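Local coordinates for glycosyl hydrolase, family 8 (Clostridium perfringens, PDB 3REN), which acts as an alpha-amylase, probably hydrolysing alpha-linked glucans such as starch, on an (alpha/alpha)6-barrel scaffold, at residues K24-F29 with G323-E328; D28-D33 with D337-L342; Y42-D47 with S332-D337. One frame throughout, in Å; residues are numbered along the deposited sequence.

How the interactions relate
From the N terminus, helix 21-33 comes first, and two contacts start from it. Interaction 1 joins its 24-29 part to the loop 323-328, and interaction 2 joins its last turns to helix 335-346, so each closes a loop of about 300 residues and brings the two ends of the (alpha/alpha)6 barrel together. Interaction 3 closes a shorter loop, of about 285 residues, by tying 42-47 to 332-337, the lead-in and first turn of helix 335-346; it is nested inside that of interaction 2 and crosses that of interaction 1. Asn338 of interaction 2 accepts a probable hydrogen bond from Phe325 N of interaction 1, and Val333 of interaction 3 packs against Phe29, which interactions 1 and 2 share.

Interaction 1. Residues K24-F29 with G323-E328; sequences KMLFDF and GGFGDE. With EDO (1,2-ethanediol), chain L.
Gly323 lies against the helix at Met25, the two CA atoms 4.6 Å apart. The selenomethionine side chain bends at its third torsion and brings CE to 3.8 Å from Gly323 CA, while the helix carbonyl Met25 O faces the same CA. With positive phi and a helix backbone this near, the position has little space for a side chain. The carbonyl of Gly323 turns to the next helix residue: Leu26 CA lies 3.4 Å from Gly323 O in a bent CA-H...O contact, and Leu26 CD1 rests against the same oxygen. Gln313 NE2 gives that oxygen a conventional hydrogen bond.

At Gly324 the contact passes to Phe29. With CG anti to the backbone N (chi1 170°), the Phe29 ring swings over the loop and sets one face on Gly324 CA, which stands 3.9 Å from the ring centroid and 29° off the normal, a CH-pi contact. The bare CA of glycine lets the ring settle directly on the backbone; its CD2 comes to 3.5 Å from Gly324 CA. Phe325 follows with its ring edge turned to the helix: Phe325 CE1 meets Leu26 CD2 at 4.0 Å, the two side chains crossing at about a right angle. Beyond Phe325 the loop leaves the helix, and Glu328 OE2 takes a weak hydrogen bond from a 1,2-ethanediol that probably came from the crystallisation liquor.

No hydrogen bond crosses between the segments, so the joint rests on apolar packing and close backbone approach. The loop, which follows helix 299-312, is pinned by backbone hydrogen bonds that Gly323 and Gly324 share with Ile314, and it lies against both helix 21-33 and helix 335-346; Leu26 and Phe325 both touch Ala341, and Phe325 N bonds to Asn338 OD1.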
loop_
_atom_site.group_PDB
_atom_site.type_symbol
_atom_site.label_atom_id
_atom_site.label_comp_id
_atom_site.label_asym_id
_atom_site.label_seq_id
_atom_site.Cartn_x
_atom_site.Cartn_y
_atom_site.Cartn_z
ATOM N N LYS A 24 -9.299 10.308 13.660
ATOM C CA LYS A 24 -9.585 11.741 13.457
ATOM C C LYS A 24 -8.331 12.598 13.468
ATOM O O LYS A 24 -8.151 13.480 12.612
ATOM C CB LYS A 24 -10.578 12.301 14.494
ATOM C CG LYS A 24 -10.864 13.819 14.285
ATOM C CD LYS A 24 -12.216 14.219 14.847
ATOM C CE LYS A 24 -12.324 15.709 15.194
ATOM N NZ LYS A 24 -11.311 16.659 14.667
HETATM N N MSE A 25 -7.488 12.365 14.465
HETATM C CA MSE A 25 -6.264 13.151 14.629
HETATM C C MSE A 25 -5.390 12.980 13.397
HETATM O O MSE A 25 -4.786 13.959 12.896
HETATM C CB MSE A 25 -5.474 12.591 15.828
HETATM C CG MSE A 25 -6.046 12.917 17.220
HETATM SE SE MSE A 25 -5.072 11.810 18.628
HETATM C CE MSE A 25 -3.246 12.341 18.233
ATOM N N LEU A 26 -5.288 11.724 12.941
ATOM C CA LEU A 26 -4.421 11.410 11.835
ATOM C C LEU A 26 -4.990 11.978 10.494
ATOM O O LEU A 26 -4.262 12.564 9.677
ATOM C CB LEU A 26 -4.131 9.909 11.776
ATOM C CG LEU A 26 -3.299 9.413 10.575
ATOM C CD1 LEU A 26 -1.921 10.147 10.426
ATOM C CD2 LEU A 26 -3.086 7.939 10.744
ATOM N N PHE A 27 -6.279 11.805 10.277
ATOM C CA PHE A 27 -6.912 12.410 9.083
ATOM C C PHE A 27 -6.744 13.934 9.092
ATOM O O PHE A 27 -6.401 14.547 8.050
ATOM C CB PHE A 27 -8.404 12.065 9.002
ATOM C CG PHE A 27 -9.062 12.633 7.777
ATOM C CD1 PHE A 27 -9.024 11.922 6.571
ATOM C CD2 PHE A 27 -9.661 13.887 7.809
ATOM C CE1 PHE A 27 -9.585 12.458 5.408
ATOM C CE2 PHE A 27 -10.217 14.431 6.653
ATOM C CZ PHE A 27 -10.186 13.706 5.449
ATOM N N ASP A 28 -6.945 14.538 10.264
ATOM C CA ASP A 28 -6.762 16.003 10.421
ATOM C C ASP A 28 -5.337 16.430 10.063
ATOM O O ASP A 28 -5.135 17.466 9.434
ATOM C CB ASP A 28 -7.057 16.494 11.846
ATOM C CG ASP A 28 -8.579 16.588 12.167
ATOM O OD1 ASP A 28 -9.444 16.399 11.264
ATOM O OD2 ASP A 28 -8.895 16.805 13.374
ATOM N N PHE A 29 -4.350 15.676 10.510
ATOM C CA PHE A 29 -2.945 15.981 10.158
ATOM C C PHE A 29 -2.728 15.865 8.645
ATOM O O PHE A 29 -2.101 16.748 8.039
ATOM C CB PHE A 29 -1.981 15.027 10.878
ATOM C CG PHE A 29 -0.570 15.133 10.395
ATOM C CD1 PHE A 29 0.176 16.286 10.663
ATOM C CD2 PHE A 29 0.009 14.085 9.685
ATOM C CE1 PHE A 29 1.486 16.414 10.202
ATOM C CE2 PHE A 29 1.333 14.195 9.231
ATOM C CZ PHE A 29 2.065 15.378 9.468
ATOM N N GLY A 323 -0.797 14.350 15.644
ATOM C CA GLY A 323 -1.735 13.478 14.970
ATOM C C GLY A 323 -1.019 12.592 13.964
ATOM O O GLY A 323 -1.542 11.546 13.588
ATOM N N GLY A 324 0.167 13.018 13.535
ATOM C CA GLY A 324 0.919 12.300 12.511
ATOM C C GLY A 324 2.031 11.355 12.973
ATOM O O GLY A 324 2.256 11.172 14.166
ATOM N N PHE A 325 2.725 10.770 11.992
ATOM C CA PHE A 325 3.897 9.934 12.234
ATOM C C PHE A 325 5.107 10.569 11.547
ATOM O O PHE A 325 5.048 10.923 10.350
ATOM C CB PHE A 325 3.690 8.529 11.685
ATOM C CG PHE A 325 2.631 7.748 12.405
ATOM C CD1 PHE A 325 1.285 7.953 12.124
ATOM C CD2 PHE A 325 2.977 6.808 13.365
ATOM C CE1 PHE A 325 0.292 7.237 12.801
ATOM C CE2 PHE A 325 1.995 6.093 14.038
ATOM C CZ PHE A 325 0.650 6.319 13.766
ATOM N N GLY A 326 6.186 10.708 12.313
ATOM C CA GLY A 326 7.419 11.265 11.774
ATOM C C GLY A 326 8.340 11.759 12.866
ATOM O O GLY A 326 8.145 11.472 14.041
ATOM N N ASP A 327 9.357 12.515 12.479
ATOM C CA ASP A 327 10.397 12.857 13.413
ATOM C C ASP A 327 10.166 14.284 13.839
ATOM O O ASP A 327 10.368 15.196 13.054
ATOM C CB ASP A 327 11.770 12.652 12.745
ATOM C CG ASP A 327 12.948 12.841 13.727
ATOM O OD1 ASP A 327 12.766 13.453 14.806
ATOM O OD2 ASP A 327 14.061 12.384 13.404
ATOM N N GLU A 328 9.709 14.473 15.073
ATOM C CA GLU A 328 9.506 15.824 15.647
ATOM C C GLU A 328 10.712 16.757 15.564
ATOM O O GLU A 328 10.524 17.968 15.495
ATOM C CB GLU A 328 9.077 15.747 17.106
ATOM C CG GLU A 328 7.679 15.245 17.339
ATOM C CD GLU A 328 7.269 15.337 18.800
ATOM O OE1 GLU A 328 7.205 16.468 19.357
ATOM O OE2 GLU A 328 6.978 14.277 19.385
HETATM C C1 EDO L . 5.144 12.833 21.625
HETATM O O1 EDO L . 4.235 13.759 21.001
HETATM C C2 EDO L . 4.364 11.698 22.277
HETATM O O2 EDO L . 3.625 10.991 21.279
#

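Interaction 2. Residues D28-D33 with D337-L342; sequences DFIEKD and DNLNAL. With MG (magnesium ion), chain D; EDO (1,2-ethanediol), chain G.
Two helices of the (alpha/alpha)6 barrel, one from each end of the chain, meet where Ile30 of helix 21-33 reaches across to Asn338, Leu339 and Leu342 of helix 335-346. Their local axes approach to 10.8 Å and run roughly antiparallel, at 140°. With CG1 of Ile30 anti to the carbonyl carbon (chi1 -68°) and the chain extended beyond it, the CD1 methyl reaches between the facing side chains: Ile30 CD1 is 3.9 Å from Leu342 CD2 and 4.1 Å from Leu339 CD2. The same methyl lies near the Asn338 carbonyl, and Ile30 CG1 passes alongside Asn338 CB at 4.2 Å.

They are the first and last of the chain's twelve helices, so their pairing probably completes the (alpha/alpha)6 barrel, and helix 62-74 packs beside the seam, with Met68 on Ile30 and Leu67 on Leu339. At the helix 335-346 start, Asn338 crosses the Phe29 side chain at about a right angle, with amide and ring planes 43° apart; Phe29 CE2 lies 3.6 Å from Asn338 OD1. That buried amide is held at both ends, OD1 accepting from Phe325 N and ND2 donating to Tyr334 O, so its rotation is fixed.

On another side of helix 21-33, Asp33 OD2 binds a magnesium ion at 1.9 Å, and five waters complete an octahedral shell in which the protein supplies this single ligand.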
loop_
_atom_site.group_PDB
_atom_site.type_symbol
_atom_site.label_atom_id
_atom_site.label_comp_id
_atom_site.label_asym_id
_atom_site.label_seq_id
_atom_site.Cartn_x
_atom_site.Cartn_y
_atom_site.Cartn_z
ATOM N N ASP A 28 -6.945 14.538 10.264
ATOM C CA ASP A 28 -6.762 16.003 10.421
ATOM C C ASP A 28 -5.337 16.430 10.063
ATOM O O ASP A 28 -5.135 17.466 9.434
ATOM C CB ASP A 28 -7.057 16.494 11.846
ATOM C CG ASP A 28 -8.579 16.588 12.167
ATOM O OD1 ASP A 28 -9.444 16.399 11.264
ATOM O OD2 ASP A 28 -8.895 16.805 13.374
ATOM N N PHE A 29 -4.350 15.676 10.510
ATOM C CA PHE A 29 -2.945 15.981 10.158
ATOM C C PHE A 29 -2.728 15.865 8.645
ATOM O O PHE A 29 -2.101 16.748 8.039
ATOM C CB PHE A 29 -1.981 15.027 10.878
ATOM C CG PHE A 29 -0.570 15.133 10.395
ATOM C CD1 PHE A 29 0.176 16.286 10.663
ATOM C CD2 PHE A 29 0.009 14.085 9.685
ATOM C CE1 PHE A 29 1.486 16.414 10.202
ATOM C CE2 PHE A 29 1.333 14.195 9.231
ATOM C CZ PHE A 29 2.065 15.378 9.468
ATOM N N ILE A 30 -3.216 14.776 8.054
ATOM C CA ILE A 30 -3.034 14.557 6.608
ATOM C C ILE A 30 -3.766 15.635 5.813
ATOM O O ILE A 30 -3.208 16.225 4.899
ATOM C CB ILE A 30 -3.508 13.136 6.115
ATOM C CG1 ILE A 30 -2.610 12.009 6.646
ATOM C CG2 ILE A 30 -3.529 13.067 4.575
ATOM C CD1 ILE A 30 -3.341 10.655 6.756
ATOM N N GLU A 31 -4.989 15.963 6.209
ATOM C CA GLU A 31 -5.723 17.003 5.496
ATOM C C GLU A 31 -5.173 18.417 5.677
ATOM O O GLU A 31 -5.006 19.150 4.697
ATOM C CB GLU A 31 -7.206 16.959 5.871
ATOM C CG GLU A 31 -8.038 18.022 5.181
ATOM C CD GLU A 31 -9.436 18.127 5.768
ATOM O OE1 GLU A 31 -9.608 17.916 6.992
ATOM O OE2 GLU A 31 -10.355 18.407 4.991
ATOM N N LYS A 32 -4.902 18.835 6.902
ATOM C CA LYS A 32 -4.442 20.204 7.138
ATOM C C LYS A 32 -2.930 20.411 6.961
ATOM O O LYS A 32 -2.473 21.521 6.552
ATOM C CB LYS A 32 -4.861 20.635 8.546
ATOM C CG LYS A 32 -6.365 20.511 8.732
ATOM C CD LYS A 32 -6.723 20.625 10.224
ATOM C CE LYS A 32 -8.208 20.469 10.406
ATOM N NZ LYS A 32 -8.492 20.789 11.830
ATOM N N ASP A 33 -2.145 19.361 7.227
ATOM C CA ASP A 33 -0.683 19.521 7.251
ATOM C C ASP A 33 0.106 18.829 6.182
ATOM O O ASP A 33 1.294 19.144 5.994
ATOM C CB ASP A 33 -0.176 19.147 8.616
ATOM C CG ASP A 33 -0.837 19.999 9.709
ATOM O OD1 ASP A 33 -0.703 21.256 9.674
ATOM O OD2 ASP A 33 -1.512 19.410 10.568
ATOM N N ASP A 337 3.659 6.254 5.246
ATOM C CA ASP A 337 3.430 5.697 6.583
ATOM C C ASP A 337 2.177 6.221 7.231
ATOM O O ASP A 337 1.465 5.467 7.882
ATOM C CB ASP A 337 4.624 5.942 7.495
ATOM C CG ASP A 337 5.806 5.061 7.132
ATOM O OD1 ASP A 337 5.582 3.910 6.687
ATOM O OD2 ASP A 337 6.940 5.536 7.259
ATOM N N ASN A 338 1.910 7.510 7.032
ATOM C CA ASN A 338 0.714 8.141 7.552
ATOM C C ASN A 338 -0.582 7.598 6.945
ATOM O O ASN A 338 -1.546 7.331 7.675
ATOM C CB ASN A 338 0.818 9.667 7.438
ATOM C CG ASN A 338 1.807 10.236 8.445
ATOM O OD1 ASN A 338 1.415 10.598 9.540
ATOM N ND2 ASN A 338 3.108 10.266 8.089
ATOM N N LEU A 339 -0.591 7.408 5.624
ATOM C CA LEU A 339 -1.777 6.853 4.953
ATOM C C LEU A 339 -2.050 5.385 5.313
ATOM O O LEU A 339 -3.231 4.970 5.452
ATOM C CB LEU A 339 -1.677 7.035 3.434
ATOM C CG LEU A 339 -1.788 8.488 3.000
ATOM C CD1 LEU A 339 -1.079 8.643 1.615
ATOM C CD2 LEU A 339 -3.315 8.941 3.006
ATOM N N ASN A 340 -0.983 4.592 5.452
ATOM C CA ASN A 340 -1.166 3.183 5.822
ATOM C C ASN A 340 -1.722 3.111 7.248
ATOM O O ASN A 340 -2.666 2.356 7.512
ATOM C CB ASN A 340 0.140 2.389 5.674
ATOM C CG ASN A 340 0.420 1.990 4.228
ATOM O OD1 ASN A 340 -0.505 1.659 3.489
ATOM N ND2 ASN A 340 1.687 2.022 3.822
ATOM N N ALA A 341 -1.198 3.966 8.130
ATOM C CA ALA A 341 -1.714 4.068 9.512
ATOM C C ALA A 341 -3.187 4.472 9.533
ATOM O O ALA A 341 -3.946 4.001 10.369
ATOM C CB ALA A 341 -0.896 5.080 10.327
ATOM N N LEU A 342 -3.584 5.355 8.621
ATOM C CA LEU A 342 -4.985 5.775 8.552
ATOM C C LEU A 342 -5.885 4.601 8.189
ATOM O O LEU A 342 -6.911 4.378 8.829
ATOM C CB LEU A 342 -5.137 6.995 7.611
ATOM C CG LEU A 342 -6.524 7.592 7.469
ATOM C CD1 LEU A 342 -6.932 8.314 8.745
ATOM C CD2 LEU A 342 -6.572 8.533 6.253
HETATM MG MG MG D . -2.064 19.898 12.377
HETATM C C1 EDO G . -2.401 25.289 3.007
HETATM O O1 EDO G . -2.799 24.367 1.980
HETATM C C2 EDO G . -2.508 24.608 4.368
HETATM O O2 EDO G . -3.794 23.993 4.529
HETATM O O HOH W 1 -0.518 21.300 12.566
HETATM O O HOH W 2 -0.929 18.425 13.347
HETATM O O HOH W 3 -3.555 21.270 11.914
HETATM O O HOH W 4 -3.690 18.782 12.360
HETATM O O HOH W 5 -2.695 20.256 14.294
#

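Interaction 3. Residues Y42-D47 with S332-D337; sequences YTNYID and SVYSFD
Thr43 and Asn44 of the loop hold the start of helix 335-346 and the residues leading into it with two nearly straight hydrogen bonds. Ser335 N donates to Thr43 O at 2.8 Å, reaching that oxygen from 32° outside the carbonyl plane. Asn44 ND2 donates to Val333 O at 2.9 Å, with the acceptor lying almost in the amide plane. The same nitrogen sits over one face of the Tyr334 ring, offset toward the rim, with Asn44 ND2 3.3 Å from Tyr334 CE2; the two side chains run side by side and their planes stand 86° apart. Behind this, Tyr45 CB packs on Val333 CB at 3.6 Å.

Further out, a water joins Ser335 OG to Phe336 N and weakly to Thr43 O, while a second accepts from Ile46 N and, weakly, from Val333 N. Thr43 is set in place by its OG1 bond to Ser59 O and by backbone pairing with Ser59, and Asn44 by backbone pairing with Gly57. Val333 in turn rests on Phe29 of helix 21-33.

Tyr42 O, buried here 3.1 Å from Ser335 CB, has no hydrogen-bond partner in the model. Tyr334 holds the N-cap position, and Thr43 O satisfies the amide that follows it, one of the first-turn N-H groups that have no acceptor within the helix. The loop carbonyl thus serves a first-turn amide from outside the helix, where its partial negative charge would probably suit the positive end of the helix dipole.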
loop_
_atom_site.group_PDB
_atom_site.type_symbol
_atom_site.label_atom_id
_atom_site.label_comp_id
_atom_site.label_asym_id
_atom_site.label_seq_id
_atom_site.Cartn_x
_atom_site.Cartn_y
_atom_site.Cartn_z
ATOM N N TYR A 42 0.794 15.632 -0.233
ATOM C CA TYR A 42 2.226 15.794 -0.386
ATOM C C TYR A 42 2.905 14.497 0.049
ATOM O O TYR A 42 2.423 13.835 0.961
ATOM C CB TYR A 42 2.717 16.865 0.602
ATOM C CG TYR A 42 2.269 18.285 0.361
ATOM C CD1 TYR A 42 1.931 18.732 -0.922
ATOM C CD2 TYR A 42 2.245 19.202 1.417
ATOM C CE1 TYR A 42 1.532 20.077 -1.141
ATOM C CE2 TYR A 42 1.873 20.545 1.221
ATOM C CZ TYR A 42 1.522 20.964 -0.058
ATOM O OH TYR A 42 1.185 22.259 -0.261
ATOM N N THR A 43 4.027 14.195 -0.569
ATOM C CA THR A 43 4.867 13.040 -0.220
ATOM C C THR A 43 5.570 13.198 1.134
ATOM O O THR A 43 5.665 12.240 1.892
ATOM C CB THR A 43 5.891 12.821 -1.337
ATOM O OG1 THR A 43 5.167 12.689 -2.570
ATOM C CG2 THR A 43 6.754 11.570 -1.059
ATOM N N ASN A 44 6.062 14.400 1.416
ATOM C CA ASN A 44 6.662 14.756 2.693
ATOM C C ASN A 44 6.076 16.056 3.266
ATOM O O ASN A 44 5.465 16.891 2.497
ATOM C CB ASN A 44 8.179 14.941 2.524
ATOM C CG ASN A 44 8.846 13.748 1.907
ATOM O OD1 ASN A 44 9.347 13.836 0.818
ATOM N ND2 ASN A 44 8.834 12.620 2.591
ATOM N N TYR A 45 6.283 16.272 4.578
ATOM C CA TYR A 45 5.740 17.456 5.238
ATOM C C TYR A 45 6.446 18.724 4.744
ATOM O O TYR A 45 5.830 19.792 4.607
ATOM C CB TYR A 45 5.831 17.309 6.776
ATOM C CG TYR A 45 5.396 18.509 7.547
ATOM C CD1 TYR A 45 4.057 18.903 7.578
ATOM C CD2 TYR A 45 6.309 19.283 8.215
ATOM C CE1 TYR A 45 3.648 20.039 8.271
ATOM C CE2 TYR A 45 5.905 20.429 8.928
ATOM C CZ TYR A 45 4.584 20.787 8.952
ATOM O OH TYR A 45 4.173 21.915 9.649
ATOM N N ILE A 46 7.741 18.579 4.446
ATOM C CA ILE A 46 8.602 19.675 4.027
ATOM C C ILE A 46 9.046 19.390 2.603
ATOM O O ILE A 46 9.393 18.252 2.279
ATOM C CB ILE A 46 9.802 19.773 5.019
ATOM C CG1 ILE A 46 9.279 20.123 6.427
ATOM C CG2 ILE A 46 10.873 20.728 4.548
ATOM C CD1 ILE A 46 8.800 21.619 6.604
ATOM N N ASP A 47 9.022 20.401 1.733
ATOM C CA ASP A 47 9.328 20.149 0.316
ATOM C C ASP A 47 10.846 19.977 0.110
ATOM O O ASP A 47 11.279 19.141 -0.684
ATOM C CB ASP A 47 8.707 21.217 -0.613
ATOM C CG ASP A 47 9.106 21.043 -2.099
ATOM O OD1 ASP A 47 8.609 20.139 -2.835
ATOM O OD2 ASP A 47 9.930 21.854 -2.552
ATOM N N SER A 332 10.613 15.555 9.660
ATOM C CA SER A 332 10.684 14.583 8.575
ATOM C C SER A 332 9.461 13.635 8.629
ATOM O O SER A 332 9.212 13.005 9.636
ATOM C CB SER A 332 11.995 13.786 8.702
ATOM O OG SER A 332 12.002 12.748 7.760
ATOM N N VAL A 333 8.700 13.552 7.540
ATOM C CA VAL A 333 7.406 12.865 7.546
ATOM C C VAL A 333 7.259 12.198 6.169
ATOM O O VAL A 333 7.619 12.829 5.179
ATOM C CB VAL A 333 6.222 13.859 7.770
ATOM C CG1 VAL A 333 4.847 13.195 7.520
ATOM C CG2 VAL A 333 6.235 14.449 9.180
ATOM N N TYR A 334 6.762 10.966 6.124
ATOM C CA TYR A 334 6.452 10.277 4.881
ATOM C C TYR A 334 4.965 9.997 4.766
ATOM O O TYR A 334 4.405 9.314 5.622
ATOM C CB TYR A 334 7.268 8.952 4.740
ATOM C CG TYR A 334 8.683 9.274 4.340
ATOM C CD1 TYR A 334 9.624 9.691 5.282
ATOM C CD2 TYR A 334 9.052 9.275 2.983
ATOM C CE1 TYR A 334 10.926 10.065 4.888
ATOM C CE2 TYR A 334 10.335 9.636 2.579
ATOM C CZ TYR A 334 11.264 10.028 3.538
ATOM O OH TYR A 334 12.533 10.383 3.124
ATOM N N SER A 335 4.339 10.497 3.702
ATOM C CA SER A 335 2.913 10.311 3.495
ATOM C C SER A 335 2.578 8.834 3.540
ATOM O O SER A 335 1.559 8.418 4.088
ATOM C CB SER A 335 2.478 10.927 2.148
ATOM O OG SER A 335 3.178 10.304 1.060
ATOM N N PHE A 336 3.432 8.025 2.944
ATOM C CA PHE A 336 3.134 6.593 2.863
ATOM C C PHE A 336 2.849 5.933 4.239
ATOM O O PHE A 336 1.886 5.155 4.379
ATOM C CB PHE A 336 4.256 5.866 2.118
ATOM C CG PHE A 336 4.004 4.402 1.913
ATOM C CD1 PHE A 336 3.029 3.968 1.021
ATOM C CD2 PHE A 336 4.791 3.453 2.582
ATOM C CE1 PHE A 336 2.807 2.592 0.803
ATOM C CE2 PHE A 336 4.592 2.089 2.383
ATOM C CZ PHE A 336 3.602 1.638 1.506
ATOM N N ASP A 337 3.659 6.254 5.246
ATOM C CA ASP A 337 3.430 5.697 6.583
ATOM C C ASP A 337 2.177 6.221 7.231
ATOM O O ASP A 337 1.465 5.467 7.882
ATOM C CB ASP A 337 4.624 5.942 7.495
ATOM C CG ASP A 337 5.806 5.061 7.132
ATOM O OD1 ASP A 337 5.582 3.910 6.687
ATOM O OD2 ASP A 337 6.940 5.536 7.259
HETATM O O HOH W 6 5.430 9.006 1.176
HETATM O O HOH W 7 9.032 16.214 5.894
#